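Local coordinates for protein reducing end xylose-releasing exo-oligoxylanase (Bacillus halodurans, PDB 1WU4) that hydrolyses xylooligosaccharides of three or more units, releasing xylose from the reducing end with inversion of anomeric configuration, at residues F21-A26 / A342-F347; Y74-A79 / D89-W94. The protein carries 1 engineered substitution. All coordinates share one frame; numbering follows the deposited sequence.

Contact 1. Residues F21-A26 / A342-F347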
# COMPACT_ATOMS: atom_id res chain seq x y z
N PHE A 21 5.61 2.81 23.39
CA PHE A 21 4.34 3.03 24.05
C PHE A 21 4.06 2.06 25.20
O PHE A 21 2.92 1.96 25.68
CB PHE A 21 3.18 3.01 23.04
CG PHE A 21 3.04 4.28 22.24
CD1 PHE A 21 3.73 5.44 22.60
CD2 PHE A 21 2.20 4.33 21.13
CE1 PHE A 21 3.58 6.62 21.88
CE2 PHE A 21 2.04 5.51 20.40
CZ PHE A 21 2.73 6.65 20.78
N GLY A 22 5.07 1.31 25.62
CA GLY A 22 4.89 0.42 26.75
C GLY A 22 4.78 -1.08 26.56
O GLY A 22 4.85 -1.83 27.53
N TYR A 23 4.61 -1.54 25.32
CA TYR A 23 4.50 -2.98 25.06
C TYR A 23 5.88 -3.63 25.16
O TYR A 23 6.88 -3.03 24.76
CB TYR A 23 3.88 -3.20 23.69
CG TYR A 23 2.43 -2.78 23.65
CD1 TYR A 23 1.43 -3.62 24.13
CD2 TYR A 23 2.06 -1.51 23.20
CE1 TYR A 23 0.10 -3.21 24.16
CE2 TYR A 23 0.73 -1.09 23.23
CZ TYR A 23 -0.25 -1.95 23.71
OH TYR A 23 -1.56 -1.55 23.76
N SER A 24 5.94 -4.84 25.69
CA SER A 24 7.23 -5.52 25.84
C SER A 24 7.73 -6.10 24.53
O SER A 24 6.95 -6.49 23.66
CB SER A 24 7.13 -6.64 26.89
OG SER A 24 6.41 -7.75 26.38
N GLU A 25 9.05 -6.17 24.39
CA GLU A 25 9.67 -6.70 23.18
C GLU A 25 9.18 -8.12 22.89
O GLU A 25 8.89 -8.46 21.75
CB GLU A 25 11.19 -6.71 23.31
CG GLU A 25 11.70 -7.63 24.42
CD GLU A 25 13.17 -7.97 24.27
OE1 GLU A 25 13.54 -8.59 23.25
OE2 GLU A 25 13.96 -7.62 25.17
N ALA A 26 9.10 -8.93 23.94
CA ALA A 26 8.66 -10.32 23.79
C ALA A 26 7.24 -10.42 23.24
O ALA A 26 6.98 -11.20 22.32
CB ALA A 26 8.76 -11.04 25.13
N ALA A 342 -3.55 6.18 22.11
CA ALA A 342 -4.87 5.58 22.11
C ALA A 342 -5.10 4.75 20.85
O ALA A 342 -5.67 3.66 20.92
CB ALA A 342 -5.94 6.66 22.23
N ASN A 343 -4.65 5.26 19.71
CA ASN A 343 -4.84 4.53 18.46
C ASN A 343 -4.02 3.24 18.43
O ASN A 343 -4.51 2.20 17.99
CB ASN A 343 -4.49 5.42 17.27
CG ASN A 343 -5.67 6.24 16.82
OD1 ASN A 343 -6.43 5.82 15.95
ND2 ASN A 343 -5.84 7.42 17.42
N VAL A 344 -2.78 3.31 18.89
CA VAL A 344 -1.93 2.12 18.91
C VAL A 344 -2.54 1.10 19.87
O VAL A 344 -2.56 -0.10 19.58
CB VAL A 344 -0.48 2.47 19.32
CG1 VAL A 344 0.33 1.20 19.56
CG2 VAL A 344 0.17 3.31 18.22
N ASP A 345 -3.06 1.56 21.01
CA ASP A 345 -3.67 0.65 21.97
C ASP A 345 -4.93 0.02 21.39
O ASP A 345 -5.19 -1.17 21.58
CB ASP A 345 -4.04 1.37 23.28
CG ASP A 345 -2.83 1.73 24.12
OD1 ASP A 345 -1.78 1.08 23.97
OD2 ASP A 345 -2.94 2.66 24.94
N LEU A 346 -5.73 0.82 20.68
CA LEU A 346 -6.96 0.30 20.08
C LEU A 346 -6.61 -0.83 19.12
O LEU A 346 -7.25 -1.88 19.13
CB LEU A 346 -7.70 1.42 19.33
CG LEU A 346 -8.99 1.01 18.63
CD1 LEU A 346 -9.99 0.46 19.65
CD2 LEU A 346 -9.58 2.21 17.90
N PHE A 347 -5.60 -0.60 18.29
CA PHE A 347 -5.16 -1.59 17.32
C PHE A 347 -4.68 -2.86 18.02
O PHE A 347 -5.03 -3.97 17.62
CB PHE A 347 -4.05 -0.98 16.45
CG PHE A 347 -3.45 -1.94 15.45
CD1 PHE A 347 -4.27 -2.73 14.64
CD2 PHE A 347 -2.07 -2.01 15.29
CE1 PHE A 347 -3.70 -3.59 13.69
CE2 PHE A 347 -1.50 -2.86 14.34
CZ PHE A 347 -2.32 -3.65 13.54
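A Schellman motif closes a short N-terminal helix here, and the two aromatic residues that flank its glycine, F21 and Y23, reach helix 340-348. G22 is the C-prime residue, with positive phi. At these backbone angles a side chain would collide with the carbonyl O of F21. The backbone N atoms of G22 and Y23 bond back to carbonyls of the preceding helix, which completes the motif.

The polar link is one short hydrogen bond. Y23 OH gives its proton to D345 OD1 at 2.6 Å. The hydroxyl arrives on the anti side of that oxygen, 34° out of the carboxylate plane. Ring and carboxylate planes are turned 68° apart. The other oxygen, OD2, forms a salt bridge with K341, so the carboxylate is held from both oxygens.

V344 supplies the apolar half. With its CG1 anti to the backbone N (chi1 171°), CG2 falls beside that N and is the methyl that meets F21. V344 CG2 lies 3.6 Å from F21 CE2, at the ring edge and near the ring plane, and the two side chains cross at about a right angle. V344 CG1 only approaches Y23 CE2, at 4.3 Å.

Y23 also stacks on W348, at the end of the same helix, and F21 touches A340 and K341 at its start. F347 of that helix packs on helices 320-329 and 358-372.

Contact 2. Residues Y74-A79 / D89-W94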
# COMPACT_ATOMS: atom_id res chain seq x y z
N TYR A 74 1.02 -6.76 -2.48
CA TYR A 74 1.10 -6.65 -1.02
C TYR A 74 1.80 -7.90 -0.48
O TYR A 74 2.68 -7.81 0.37
CB TYR A 74 -0.29 -6.59 -0.38
CG TYR A 74 -1.02 -5.26 -0.42
CD1 TYR A 74 -0.40 -4.09 -0.86
CD2 TYR A 74 -2.34 -5.18 0.01
CE1 TYR A 74 -1.09 -2.87 -0.86
CE2 TYR A 74 -3.04 -3.98 0.01
CZ TYR A 74 -2.41 -2.83 -0.42
OH TYR A 74 -3.11 -1.64 -0.42
N GLY A 75 1.38 -9.06 -0.99
CA GLY A 75 1.96 -10.32 -0.55
C GLY A 75 3.45 -10.39 -0.78
O GLY A 75 4.20 -10.89 0.07
N MET A 76 3.90 -9.91 -1.93
CA MET A 76 5.32 -9.90 -2.23
C MET A 76 6.05 -8.96 -1.27
O MET A 76 7.12 -9.29 -0.77
CB MET A 76 5.54 -9.48 -3.69
CG MET A 76 5.25 -10.61 -4.67
SD MET A 76 5.09 -10.07 -6.38
CE MET A 76 6.72 -9.41 -6.69
N MET A 77 5.46 -7.80 -0.99
CA MET A 77 6.09 -6.86 -0.07
C MET A 77 6.18 -7.49 1.33
O MET A 77 7.21 -7.39 2.00
CB MET A 77 5.31 -5.55 0.00
CG MET A 77 5.94 -4.50 0.92
SD MET A 77 7.64 -4.08 0.49
CE MET A 77 7.37 -2.86 -0.79
N MET A 78 5.11 -8.15 1.76
CA MET A 78 5.09 -8.80 3.06
C MET A 78 6.16 -9.89 3.12
O MET A 78 6.91 -9.99 4.10
CB MET A 78 3.72 -9.41 3.33
CG MET A 78 2.60 -8.38 3.44
SD MET A 78 0.96 -9.12 3.26
CE MET A 78 -0.09 -7.68 3.55
N ALA A 79 6.21 -10.71 2.08
CA ALA A 79 7.18 -11.80 2.03
C ALA A 79 8.63 -11.34 2.09
O ALA A 79 9.44 -11.92 2.81
CB ALA A 79 6.95 -12.65 0.78
N ASP A 89 8.61 -15.76 -4.35
CA ASP A 89 8.72 -16.35 -5.68
C ASP A 89 7.45 -17.05 -6.14
O ASP A 89 7.10 -16.98 -7.32
CB ASP A 89 9.91 -17.32 -5.73
CG ASP A 89 11.24 -16.60 -5.72
OD1 ASP A 89 12.29 -17.28 -5.58
OD2 ASP A 89 11.25 -15.36 -5.87
N ARG A 90 6.76 -17.72 -5.23
CA ARG A 90 5.51 -18.39 -5.59
C ARG A 90 4.49 -17.37 -6.07
O ARG A 90 3.81 -17.58 -7.08
CB ARG A 90 4.95 -19.16 -4.39
CG ARG A 90 5.60 -20.52 -4.13
CD ARG A 90 5.08 -21.12 -2.83
NE ARG A 90 5.62 -22.45 -2.56
CZ ARG A 90 5.15 -23.58 -3.10
NH1 ARG A 90 4.13 -23.54 -3.95
NH2 ARG A 90 5.71 -24.74 -2.79
N ILE A 91 4.38 -16.25 -5.36
CA ILE A 91 3.44 -15.19 -5.71
C ILE A 91 3.83 -14.48 -7.01
O ILE A 91 3.00 -14.27 -7.89
CB ILE A 91 3.33 -14.15 -4.58
CG1 ILE A 91 2.76 -14.80 -3.32
CG2 ILE A 91 2.46 -12.98 -5.02
CD1 ILE A 91 2.79 -13.91 -2.09
N TRP A 92 5.10 -14.11 -7.12
CA TRP A 92 5.59 -13.41 -8.31
C TRP A 92 5.45 -14.31 -9.54
O TRP A 92 5.10 -13.84 -10.62
CB TRP A 92 7.05 -13.00 -8.10
CG TRP A 92 7.69 -12.31 -9.26
CD1 TRP A 92 8.91 -12.60 -9.80
CD2 TRP A 92 7.18 -11.19 -10.01
NE1 TRP A 92 9.19 -11.74 -10.84
CE2 TRP A 92 8.15 -10.86 -10.98
CE3 TRP A 92 6.00 -10.44 -9.95
CZ2 TRP A 92 7.98 -9.81 -11.89
CZ3 TRP A 92 5.83 -9.39 -10.86
CH2 TRP A 92 6.81 -9.09 -11.82
N ASN A 93 5.71 -15.60 -9.37
CA ASN A 93 5.59 -16.54 -10.48
C ASN A 93 4.14 -16.60 -10.97
O ASN A 93 3.88 -16.56 -12.18
CB ASN A 93 6.07 -17.93 -10.05
CG ASN A 93 6.20 -18.89 -11.21
OD1 ASN A 93 6.68 -18.53 -12.28
ND2 ASN A 93 5.78 -20.14 -11.00
N TRP A 94 3.19 -16.68 -10.04
CA TRP A 94 1.78 -16.73 -10.39
C TRP A 94 1.40 -15.43 -11.11
O TRP A 94 0.67 -15.44 -12.10
CB TRP A 94 0.92 -16.87 -9.13
CG TRP A 94 -0.47 -17.40 -9.35
CD1 TRP A 94 -0.89 -18.70 -9.20
CD2 TRP A 94 -1.64 -16.66 -9.72
NE1 TRP A 94 -2.23 -18.80 -9.44
CE2 TRP A 94 -2.73 -17.57 -9.77
CE3 TRP A 94 -1.89 -15.31 -10.02
CZ2 TRP A 94 -4.03 -17.17 -10.09
CZ3 TRP A 94 -3.19 -14.91 -10.35
CH2 TRP A 94 -4.24 -15.85 -10.38
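M76 and W92 meet obliquely across two neighbouring helices. The bend at chi3 of the methionine (62°) turns its methyl CE toward the benzo side of the indole. M76 CE lies 3.5 Å from W92 CE3, and M76 SD is 3.7 Å from the same atom. SD sits 4.9 Å from the centroid of the six-membered ring, 64° off its normal. This is an oblique Met-aromatic contact. W92 NE1 takes no part in it and bonds to P151 O.

I91 points at the other helix and runs past M76 in the opposite direction. Its CG2 branch touches M76 CG at 3.7 Å. Its other branch ends in CD1, which rests on the backbone of G75: I91 CD1 is 3.8 Å from G75 C. A CB on G75 would clash with that methyl, so the glycine makes room for the isoleucine.

M76 thus fills the space between both neighbours. With an alanine here, W92 CE3 and I91 CG2 would probably lose their partner, and a gap would open between the helices. M76 also reaches F133 and L137 of helix 127-144, and W92 shares L137.

No hydrogen bond joins the two segments. Their axes approach to 9.2 Å and run nearly antiparallel, at 156°. This buried pairing of consecutive helices, 69-81 and 85-99, is consistent with the antiparallel helix packing of the (alpha/alpha)6 barrel of glycoside hydrolase family 8.

The two contacts lie far apart in the same helical barrel. Their centres are 29 Å apart, and their nearest atoms are about 11 Å apart without touching. In sequence, contact 2 falls between the two segments of contact 1. Contact 2 is local and buried, joining successive helices. Contact 1 is partly buried and ties the N-terminal region to a late helix. F347 of contact 1 and Y74 and M78 of contact 2 all pack on helix 358-372. G75 is about 9 Å from the side chain of E70, the probable proton donor. Contact 1 is remote from the catalytic residues, but the Y23 side chain is about 10 Å from the nickel ion bound by E27 and E30.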